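Local structure of aldose 1-epimerase (3NRE) at residues Gly21-Gly25 with Ala43-Phe49; Gly145-His149 with Thr281-Ser285; Ala230-Phe236 with Cys252-His258. The protein probably interconverts the alpha and beta anomers of aldose sugars, as a mutarotase of the galactose mutarotase-like superfamily. All blocks are in the same frame, centred on the assembly; numbering follows the deposited sequence.

Contact 1 (Gly21-Gly25 with Ala43-Phe49)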
loop_
_atom_site.group_PDB
_atom_site.type_symbol
_atom_site.label_atom_id
_atom_site.label_comp_id
_atom_site.label_asym_id
_atom_site.label_seq_id
_atom_site.Cartn_x
_atom_site.Cartn_y
_atom_site.Cartn_z
ATOM N N GLY A 21 7.404 8.985 -4.022
ATOM C CA GLY A 21 7.484 7.818 -4.841
ATOM C C GLY A 21 6.127 7.279 -5.261
ATOM O O GLY A 21 5.923 6.085 -5.369
ATOM N N VAL A 22 5.207 8.201 -5.478
ATOM C CA VAL A 22 3.825 7.864 -5.702
ATOM C C VAL A 22 3.508 7.705 -7.181
ATOM O O VAL A 22 4.054 8.393 -8.045
ATOM C CB VAL A 22 2.880 8.882 -5.077
ATOM C CG1 VAL A 22 3.170 9.036 -3.563
ATOM C CG2 VAL A 22 2.928 10.283 -5.812
ATOM N N ILE A 23 2.614 6.779 -7.463
ATOM C CA ILE A 23 1.992 6.727 -8.795
ATOM C C ILE A 23 0.966 7.841 -8.855
ATOM O O ILE A 23 0.168 7.992 -7.923
ATOM C CB ILE A 23 1.302 5.389 -9.040
ATOM C CG1 ILE A 23 2.356 4.285 -8.975
ATOM C CG2 ILE A 23 0.663 5.317 -10.435
ATOM C CD1 ILE A 23 1.823 2.862 -9.147
ATOM N N GLU A 24 0.987 8.598 -9.933
ATOM C CA GLU A 24 0.001 9.697 -10.177
ATOM C C GLU A 24 -1.033 9.368 -11.268
ATOM O O GLU A 24 -1.971 10.123 -11.477
ATOM C CB GLU A 24 0.725 11.028 -10.493
ATOM C CG GLU A 24 1.489 11.548 -9.272
ATOM C CD GLU A 24 0.598 12.268 -8.195
ATOM O OE1 GLU A 24 -0.650 12.269 -8.327
ATOM O OE2 GLU A 24 1.185 12.899 -7.262
ATOM N N GLY A 25 -0.856 8.247 -11.950
ATOM C CA GLY A 25 -1.848 7.739 -12.882
ATOM C C GLY A 25 -1.416 6.413 -13.468
ATOM O O GLY A 25 -0.241 6.155 -13.619
ATOM N N ALA A 43 0.582 12.705 -0.895
ATOM C CA ALA A 43 0.442 11.277 -1.251
ATOM C C ALA A 43 -0.982 10.738 -1.200
ATOM O O ALA A 43 -1.350 9.883 -2.010
ATOM C CB ALA A 43 1.383 10.411 -0.395
ATOM N N THR A 44 -1.781 11.243 -0.268
ATOM C CA THR A 44 -3.180 10.825 -0.146
ATOM C C THR A 44 -4.073 11.358 -1.268
ATOM O O THR A 44 -5.255 10.993 -1.343
ATOM C CB THR A 44 -3.763 11.201 1.231
ATOM O OG1 THR A 44 -3.616 12.607 1.455
ATOM C CG2 THR A 44 -3.059 10.385 2.342
ATOM N N ASP A 45 -3.519 12.197 -2.145
ATOM C CA ASP A 45 -4.217 12.629 -3.366
ATOM C C ASP A 45 -3.744 11.879 -4.607
ATOM O O ASP A 45 -4.246 12.162 -5.685
ATOM C CB ASP A 45 -3.989 14.095 -3.646
ATOM C CG ASP A 45 -4.611 15.023 -2.629
ATOM O OD1 ASP A 45 -5.658 14.665 -2.020
ATOM O OD2 ASP A 45 -4.074 16.165 -2.546
ATOM N N ALA A 46 -2.817 10.943 -4.441
ATOM C CA ALA A 46 -2.184 10.245 -5.579
ATOM C C ALA A 46 -2.934 8.968 -5.946
ATOM O O ALA A 46 -4.028 8.728 -5.459
ATOM C CB ALA A 46 -0.755 9.903 -5.251
ATOM N N SER A 47 -2.384 8.201 -6.863
ATOM C CA SER A 47 -2.980 6.901 -7.268
ATOM C C SER A 47 -2.538 5.723 -6.400
ATOM O O SER A 47 -3.251 4.728 -6.315
ATOM C CB SER A 47 -2.583 6.574 -8.712
ATOM O OG SER A 47 -2.897 7.646 -9.547
ATOM N N CYS A 48 -1.329 5.817 -5.836
ATOM C CA CYS A 48 -0.720 4.747 -5.024
ATOM C C CYS A 48 0.485 5.309 -4.319
ATOM O O CYS A 48 1.260 6.053 -4.923
ATOM C CB CYS A 48 -0.249 3.568 -5.906
ATOM S SG CYS A 48 0.380 2.175 -5.032
ATOM N N PHE A 49 0.727 4.876 -3.068
ATOM C CA PHE A 49 1.970 5.239 -2.405
ATOM C C PHE A 49 2.594 4.039 -1.732
ATOM O O PHE A 49 1.875 3.093 -1.383
ATOM C CB PHE A 49 1.789 6.436 -1.430
ATOM C CG PHE A 49 0.775 6.255 -0.327
ATOM C CD1 PHE A 49 1.112 5.618 0.849
ATOM C CD2 PHE A 49 -0.499 6.884 -0.393
ATOM C CE1 PHE A 49 0.277 5.548 1.907
ATOM C CE2 PHE A 49 -1.383 6.753 0.658
ATOM C CZ PHE A 49 -0.994 6.088 1.820
#
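Ile23 faces both Ser47 and Cys48, a classic beta bulge in which one residue is set against two and a single antiparallel bridge ties strand 22-25 to segment 43-49. Ile23 N donates to Cys48 O at 3.0 Å. The carbonyl of the same residue receives two N-H groups: Ser47 N lies 2.8 Å from Ile23 O, while the bond from Cys48 N to Ile23 O is weak at 3.4 Å.

Apolar groups pack round this bridge. With chi1 at -56°, Val22 holds CG1 opposite its own carbonyl carbon, and this methyl comes to 3.6 Å from Phe49 CB while also touching the methyl of Ala43. The other branch, Val22 CG2, rests 3.7 Å from Ala46 CB. Ile23 spreads its two arms over neighbouring residues, CG2 against Ser47 CB and the extended CD1 at 3.9 Å from Cys48 CB.

One shell further out, polar groups and rings surround the bridge. Glu24 bends at chi2 (-79°), which carries OE1 back to 3.7 Å from Ala46 CA, where the same oxygen is hydrogen-bonded to the backbone N of Lys39. Arg35 NH2 bonds to the carbonyls of Thr44 and Ala46, and the Phe49 ring stacks with those of Trp88 and His149. Ser47 OG passes 3.2 Å from Gly25 N at an angle too poor for a hydrogen bond, and bonds instead to Arg35 O.

Contact 2 (Gly145-His149 with Thr281-Ser285)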
loop_
_atom_site.group_PDB
_atom_site.type_symbol
_atom_site.label_atom_id
_atom_site.label_comp_id
_atom_site.label_asym_id
_atom_site.label_seq_id
_atom_site.Cartn_x
_atom_site.Cartn_y
_atom_site.Cartn_z
ATOM N N GLY A 145 8.966 -4.115 7.110
ATOM C CA GLY A 145 7.954 -4.581 6.175
ATOM C C GLY A 145 7.813 -3.595 5.014
ATOM O O GLY A 145 8.332 -2.504 5.057
ATOM N N THR A 146 7.069 -4.029 4.014
ATOM C CA THR A 146 6.774 -3.240 2.811
ATOM C C THR A 146 5.350 -3.476 2.359
ATOM O O THR A 146 4.665 -4.466 2.746
ATOM C CB THR A 146 7.732 -3.632 1.646
ATOM O OG1 THR A 146 7.748 -5.061 1.525
ATOM C CG2 THR A 146 9.112 -3.144 1.919
ATOM N N GLY A 147 4.895 -2.548 1.521
ATOM C CA GLY A 147 3.565 -2.655 0.990
ATOM C C GLY A 147 3.259 -1.464 0.161
ATOM O O GLY A 147 4.128 -0.656 -0.087
ATOM N N TRP A 148 2.024 -1.437 -0.299
ATOM C CA TRP A 148 1.529 -0.326 -1.081
ATOM C C TRP A 148 0.109 -0.030 -0.728
ATOM O O TRP A 148 -0.624 -0.862 -0.168
ATOM C CB TRP A 148 1.596 -0.644 -2.588
ATOM C CG TRP A 148 2.952 -0.713 -3.184
ATOM C CD1 TRP A 148 3.678 0.301 -3.791
ATOM C CD2 TRP A 148 3.772 -1.887 -3.244
ATOM N NE1 TRP A 148 4.920 -0.204 -4.212
ATOM C CE2 TRP A 148 4.989 -1.529 -3.893
ATOM C CE3 TRP A 148 3.615 -3.207 -2.784
ATOM C CZ2 TRP A 148 6.014 -2.451 -4.108
ATOM C CZ3 TRP A 148 4.633 -4.111 -2.970
ATOM C CH2 TRP A 148 5.819 -3.730 -3.654
ATOM N N HIS A 149 -0.275 1.189 -1.123
ATOM C CA HIS A 149 -1.575 1.742 -0.828
ATOM C C HIS A 149 -2.227 2.279 -2.089
ATOM O O HIS A 149 -2.290 3.499 -2.298
ATOM C CB HIS A 149 -1.393 2.788 0.268
ATOM C CG HIS A 149 -2.653 3.274 0.890
ATOM N ND1 HIS A 149 -3.564 4.042 0.205
ATOM C CD2 HIS A 149 -3.103 3.214 2.167
ATOM C CE1 HIS A 149 -4.543 4.410 1.023
ATOM N NE2 HIS A 149 -4.271 3.937 2.224
ATOM N N THR A 281 12.943 -7.546 -0.053
ATOM C CA THR A 281 12.305 -7.068 -1.280
ATOM C C THR A 281 10.910 -7.664 -1.392
ATOM O O THR A 281 10.668 -8.806 -0.979
ATOM C CB THR A 281 13.146 -7.459 -2.531
ATOM O OG1 THR A 281 14.470 -6.916 -2.421
ATOM C CG2 THR A 281 12.489 -6.943 -3.812
ATOM N N SER A 282 9.967 -6.875 -1.900
ATOM C CA SER A 282 8.626 -7.402 -2.218
ATOM C C SER A 282 8.222 -6.844 -3.570
ATOM O O SER A 282 8.708 -5.804 -3.939
ATOM C CB SER A 282 7.577 -7.041 -1.170
ATOM O OG SER A 282 7.442 -5.667 -1.018
ATOM N N GLU A 283 7.311 -7.518 -4.265
ATOM C CA GLU A 283 6.842 -7.076 -5.561
ATOM C C GLU A 283 5.312 -7.124 -5.580
ATOM O O GLU A 283 4.706 -8.019 -5.004
ATOM C CB GLU A 283 7.429 -8.013 -6.628
ATOM C CG GLU A 283 7.008 -7.742 -8.044
ATOM C CD GLU A 283 7.369 -8.892 -8.973
ATOM O OE1 GLU A 283 8.589 -9.079 -9.197
ATOM O OE2 GLU A 283 6.434 -9.595 -9.451
HETATM N N MSE A 284 4.683 -6.157 -6.250
HETATM C CA MSE A 284 3.254 -6.206 -6.512
HETATM C C MSE A 284 3.123 -6.107 -8.014
HETATM O O MSE A 284 3.755 -5.227 -8.599
HETATM C CB MSE A 284 2.585 -5.004 -5.859
HETATM C CG MSE A 284 1.132 -4.756 -6.279
HETATM SE SE MSE A 284 0.266 -3.269 -5.498
HETATM C CE MSE A 284 1.176 -1.792 -6.328
ATOM N N SER A 285 2.300 -6.954 -8.630
ATOM C CA SER A 285 1.972 -6.761 -10.014
ATOM C C SER A 285 0.479 -6.540 -10.187
ATOM O O SER A 285 -0.340 -7.105 -9.442
ATOM C CB SER A 285 2.485 -7.905 -10.869
ATOM O OG SER A 285 1.761 -9.113 -10.678
HETATM O O HOH W 1 4.371 -6.624 0.121
#
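Ser282 OG and Thr146 OG1 lie 2.6 Å apart, a short hydroxyl-hydroxyl hydrogen bond in which either could be the donor. Each oxygen sits between the backbone N and the carbonyl carbon of its own residue, a rotation that turns the two hydroxyls to each other across the contact. A water adds a second, weak link, 3.4 Å from Ser282 OG and similarly far from Thr146 O, to which it donates.

Next to this polar pair the indole of Trp148 packs against segment 281-285. Its ring is met from two directions. Met284, present as selenomethionine, lays CB over one face, 3.9 Å from the centroid of the six-membered ring and 25° off its normal, which makes a CH-pi contact. The chain then runs out extended and bends at chi3 (70°), bringing Met284 CE to 3.8 Å from Trp148 CG. The selenium completes a Met-aromatic contact, standing obliquely 4.9 Å from the centroid of the five-membered ring. At the rim, near the ring plane, Ser282 O lies 3.6 Å from Trp148 CH2.

Beyond these segments Trp148 NE1 is hydrogen-bonded to Gln119 OE1, which probably restrains the rotation of the indole, and Val130 and Leu132 also touch the Trp148 side chain. The segment axes of strands 147-149 and 281-285 approach to 8.2 Å at 38°, too far apart for a shared backbone ladder. They belong to two different antiparallel sheets whose side chains pack face to face, as in the beta-sandwich of the galactose mutarotase fold.

Contact 3 (Ala230-Phe236 with Cys252-His258)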
loop_
_atom_site.group_PDB
_atom_site.type_symbol
_atom_site.label_atom_id
_atom_site.label_comp_id
_atom_site.label_asym_id
_atom_site.label_seq_id
_atom_site.Cartn_x
_atom_site.Cartn_y
_atom_site.Cartn_z
ATOM N N ALA A 230 1.870 -11.772 0.008
ATOM C CA ALA A 230 1.509 -10.981 1.178
ATOM C C ALA A 230 0.446 -11.709 2.000
ATOM O O ALA A 230 -0.491 -12.249 1.445
ATOM C CB ALA A 230 0.986 -9.641 0.723
ATOM N N PRO A 231 0.557 -11.672 3.335
ATOM C CA PRO A 231 -0.380 -12.369 4.231
ATOM C C PRO A 231 -1.587 -11.543 4.686
ATOM O O PRO A 231 -2.540 -12.119 5.228
ATOM C CB PRO A 231 0.491 -12.661 5.438
ATOM C CG PRO A 231 1.403 -11.501 5.502
ATOM C CD PRO A 231 1.783 -11.280 4.046
ATOM N N CYS A 232 -1.532 -10.211 4.512
ATOM C CA CYS A 232 -2.590 -9.321 4.992
ATOM C C CYS A 232 -2.890 -8.251 3.965
ATOM O O CYS A 232 -2.018 -7.869 3.218
ATOM C CB CYS A 232 -2.167 -8.668 6.297
ATOM S SG CYS A 232 -1.864 -9.831 7.632
ATOM N N TYR A 233 -4.139 -7.791 3.955
ATOM C CA TYR A 233 -4.559 -6.639 3.134
ATOM C C TYR A 233 -5.483 -5.772 3.989
ATOM O O TYR A 233 -6.197 -6.276 4.856
ATOM C CB TYR A 233 -5.237 -7.087 1.825
ATOM C CG TYR A 233 -6.564 -7.842 1.905
ATOM C CD1 TYR A 233 -7.785 -7.168 1.911
ATOM C CD2 TYR A 233 -6.628 -9.244 1.878
ATOM C CE1 TYR A 233 -9.005 -7.874 1.959
ATOM C CE2 TYR A 233 -7.839 -9.924 1.896
ATOM C CZ TYR A 233 -9.013 -9.245 1.951
ATOM O OH TYR A 233 -10.215 -9.906 1.966
ATOM N N PHE A 234 -5.458 -4.453 3.740
ATOM C CA PHE A 234 -6.455 -3.538 4.289
ATOM C C PHE A 234 -7.421 -3.101 3.188
ATOM O O PHE A 234 -7.066 -2.988 2.030
ATOM C CB PHE A 234 -5.788 -2.273 4.932
ATOM C CG PHE A 234 -5.606 -2.344 6.448
ATOM C CD1 PHE A 234 -4.597 -3.140 6.997
ATOM C CD2 PHE A 234 -6.416 -1.634 7.311
ATOM C CE1 PHE A 234 -4.426 -3.226 8.373
ATOM C CE2 PHE A 234 -6.222 -1.723 8.670
ATOM C CZ PHE A 234 -5.238 -2.493 9.200
ATOM N N ILE A 235 -8.659 -2.874 3.557
ATOM C CA ILE A 235 -9.644 -2.285 2.677
ATOM C C ILE A 235 -9.991 -0.938 3.297
ATOM O O ILE A 235 -10.270 -0.846 4.517
ATOM C CB ILE A 235 -10.943 -3.092 2.597
ATOM C CG1 ILE A 235 -10.706 -4.474 2.004
ATOM C CG2 ILE A 235 -12.027 -2.344 1.795
ATOM C CD1 ILE A 235 -10.137 -4.487 0.550
ATOM N N PHE A 236 -10.014 0.085 2.449
ATOM C CA PHE A 236 -10.497 1.399 2.793
ATOM C C PHE A 236 -11.630 1.830 1.863
ATOM O O PHE A 236 -11.476 1.795 0.640
ATOM C CB PHE A 236 -9.329 2.424 2.737
ATOM C CG PHE A 236 -9.759 3.777 3.149
ATOM C CD1 PHE A 236 -10.275 3.965 4.406
ATOM C CD2 PHE A 236 -9.703 4.839 2.297
ATOM C CE1 PHE A 236 -10.717 5.191 4.805
ATOM C CE2 PHE A 236 -10.162 6.103 2.686
ATOM C CZ PHE A 236 -10.651 6.281 3.944
ATOM N N CYS A 252 -9.609 1.576 -1.509
ATOM C CA CYS A 252 -8.239 1.056 -1.475
ATOM C C CYS A 252 -8.234 -0.393 -1.091
ATOM O O CYS A 252 -9.009 -0.839 -0.248
ATOM C CB CYS A 252 -7.385 1.798 -0.482
ATOM S SG CYS A 252 -7.397 3.560 -0.741
ATOM N N LEU A 253 -7.348 -1.148 -1.732
ATOM C CA LEU A 253 -7.053 -2.537 -1.317
ATOM C C LEU A 253 -5.556 -2.518 -1.186
ATOM O O LEU A 253 -4.847 -2.400 -2.190
ATOM C CB LEU A 253 -7.522 -3.590 -2.329
ATOM C CG LEU A 253 -7.393 -5.037 -1.856
ATOM C CD1 LEU A 253 -8.337 -5.955 -2.666
ATOM C CD2 LEU A 253 -5.926 -5.560 -1.894
ATOM N N GLU A 254 -5.066 -2.614 0.051
ATOM C CA GLU A 254 -3.648 -2.303 0.398
ATOM C C GLU A 254 -2.877 -3.560 0.781
ATOM O O GLU A 254 -3.057 -4.063 1.890
ATOM C CB GLU A 254 -3.574 -1.356 1.585
ATOM C CG GLU A 254 -4.498 -0.135 1.476
ATOM C CD GLU A 254 -4.765 0.544 2.848
ATOM O OE1 GLU A 254 -3.877 0.571 3.772
ATOM O OE2 GLU A 254 -5.910 1.037 2.913
ATOM N N PRO A 255 -2.009 -4.066 -0.094
ATOM C CA PRO A 255 -1.217 -5.239 0.290
ATOM C C PRO A 255 -0.082 -4.902 1.253
ATOM O O PRO A 255 0.609 -3.863 1.140
ATOM C CB PRO A 255 -0.664 -5.741 -1.022
ATOM C CG PRO A 255 -0.505 -4.433 -1.817
ATOM C CD PRO A 255 -1.696 -3.640 -1.461
HETATM N N MSE A 256 0.090 -5.777 2.250
HETATM C CA MSE A 256 1.109 -5.572 3.236
HETATM C C MSE A 256 1.814 -6.858 3.494
HETATM O O MSE A 256 1.175 -7.921 3.548
HETATM C CB MSE A 256 0.498 -5.098 4.588
HETATM C CG MSE A 256 -0.233 -3.794 4.511
HETATM SE SE MSE A 256 -1.325 -3.694 6.144
HETATM C CE MSE A 256 -0.108 -3.994 7.483
ATOM N N SER A 257 3.119 -6.751 3.719
ATOM C CA SER A 257 3.940 -7.924 3.984
ATOM C C SER A 257 3.812 -8.452 5.415
ATOM O O SER A 257 4.421 -9.487 5.752
ATOM C CB SER A 257 5.410 -7.584 3.712
ATOM O OG SER A 257 5.939 -6.745 4.712
ATOM N N HIS A 258 3.008 -7.762 6.225
ATOM C CA HIS A 258 2.851 -8.085 7.630
ATOM C C HIS A 258 1.489 -7.676 8.109
ATOM O O HIS A 258 0.787 -6.993 7.386
ATOM C CB HIS A 258 3.946 -7.413 8.456
ATOM C CG HIS A 258 3.861 -5.918 8.462
ATOM N ND1 HIS A 258 3.220 -5.213 9.455
ATOM C CD2 HIS A 258 4.370 -4.999 7.609
ATOM C CE1 HIS A 258 3.300 -3.920 9.186
ATOM N NE2 HIS A 258 3.977 -3.757 8.066
#
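Phe234 and Met256 meet at a slant on one face of a strand pair: the selenium of the selenomethionine comes to 3.4 Å from Phe234 CD1 and lies 4.6 Å from the ring centroid, well off the ring normal, in a Met-aromatic contact. Glu254 runs along the same face, extended beyond CG. Its two oxygens pack against different neighbours, OE1 at 3.6 Å from Phe234 CB and OE2 at 3.7 Å from Phe236 CB, and the side chain also touches His149. An alanine here removes the carboxylate, and would probably open a gap beside Phe234 CB and Phe236 CB and leave His149 without this packing partner.

Farther along this face, Phe236 has CG anti to its backbone N (chi1 -177°). Its ring thus leans outward and offers an edge to Cys252 SG, 5.3 Å from the ring centroid.

The backbones beneath form an antiparallel ladder from Cys232 to Phe236, in one sheet of the galactose mutarotase-like beta-sandwich, the segment axes running at 159°. Glu254 N donates to Phe234 O at 2.8 Å, and Phe234 N returns a bond to Glu254 O.

The reverse face carries Tyr233, Ile235, Leu253 and Pro255. Here Ile235 CD1 lies 3.7 Å from Leu253 CG, whose CD2 branch turns to Tyr233 CB. The tyrosine ring stacks in turn on Phe204 and meets Trp207 edge-to-face. Past the ladder, Ala230 CB closes to 3.3 Å from Met256 O.

The three contacts illustrate how an all-beta fold is built by pairing strands within a sheet and packing one sheet on another. Strands 48-51, 142-153, 250-256 and 232-237 are successive neighbours in one antiparallel sheet, so all three contacts reach it. Contact 1 joins it to strand 22-28 and contact 2 to strand 279-290, each from a different sheet, whereas contact 3 lies wholly within it. Centres of contacts 2 and 3 are 9 Å apart, those of contacts 1 and 2 about 14 Å. Contact 1 closes first along the chain; contact 3 is nested inside the loop closed by contact 2, which brings a strand near the C-terminus back to the core.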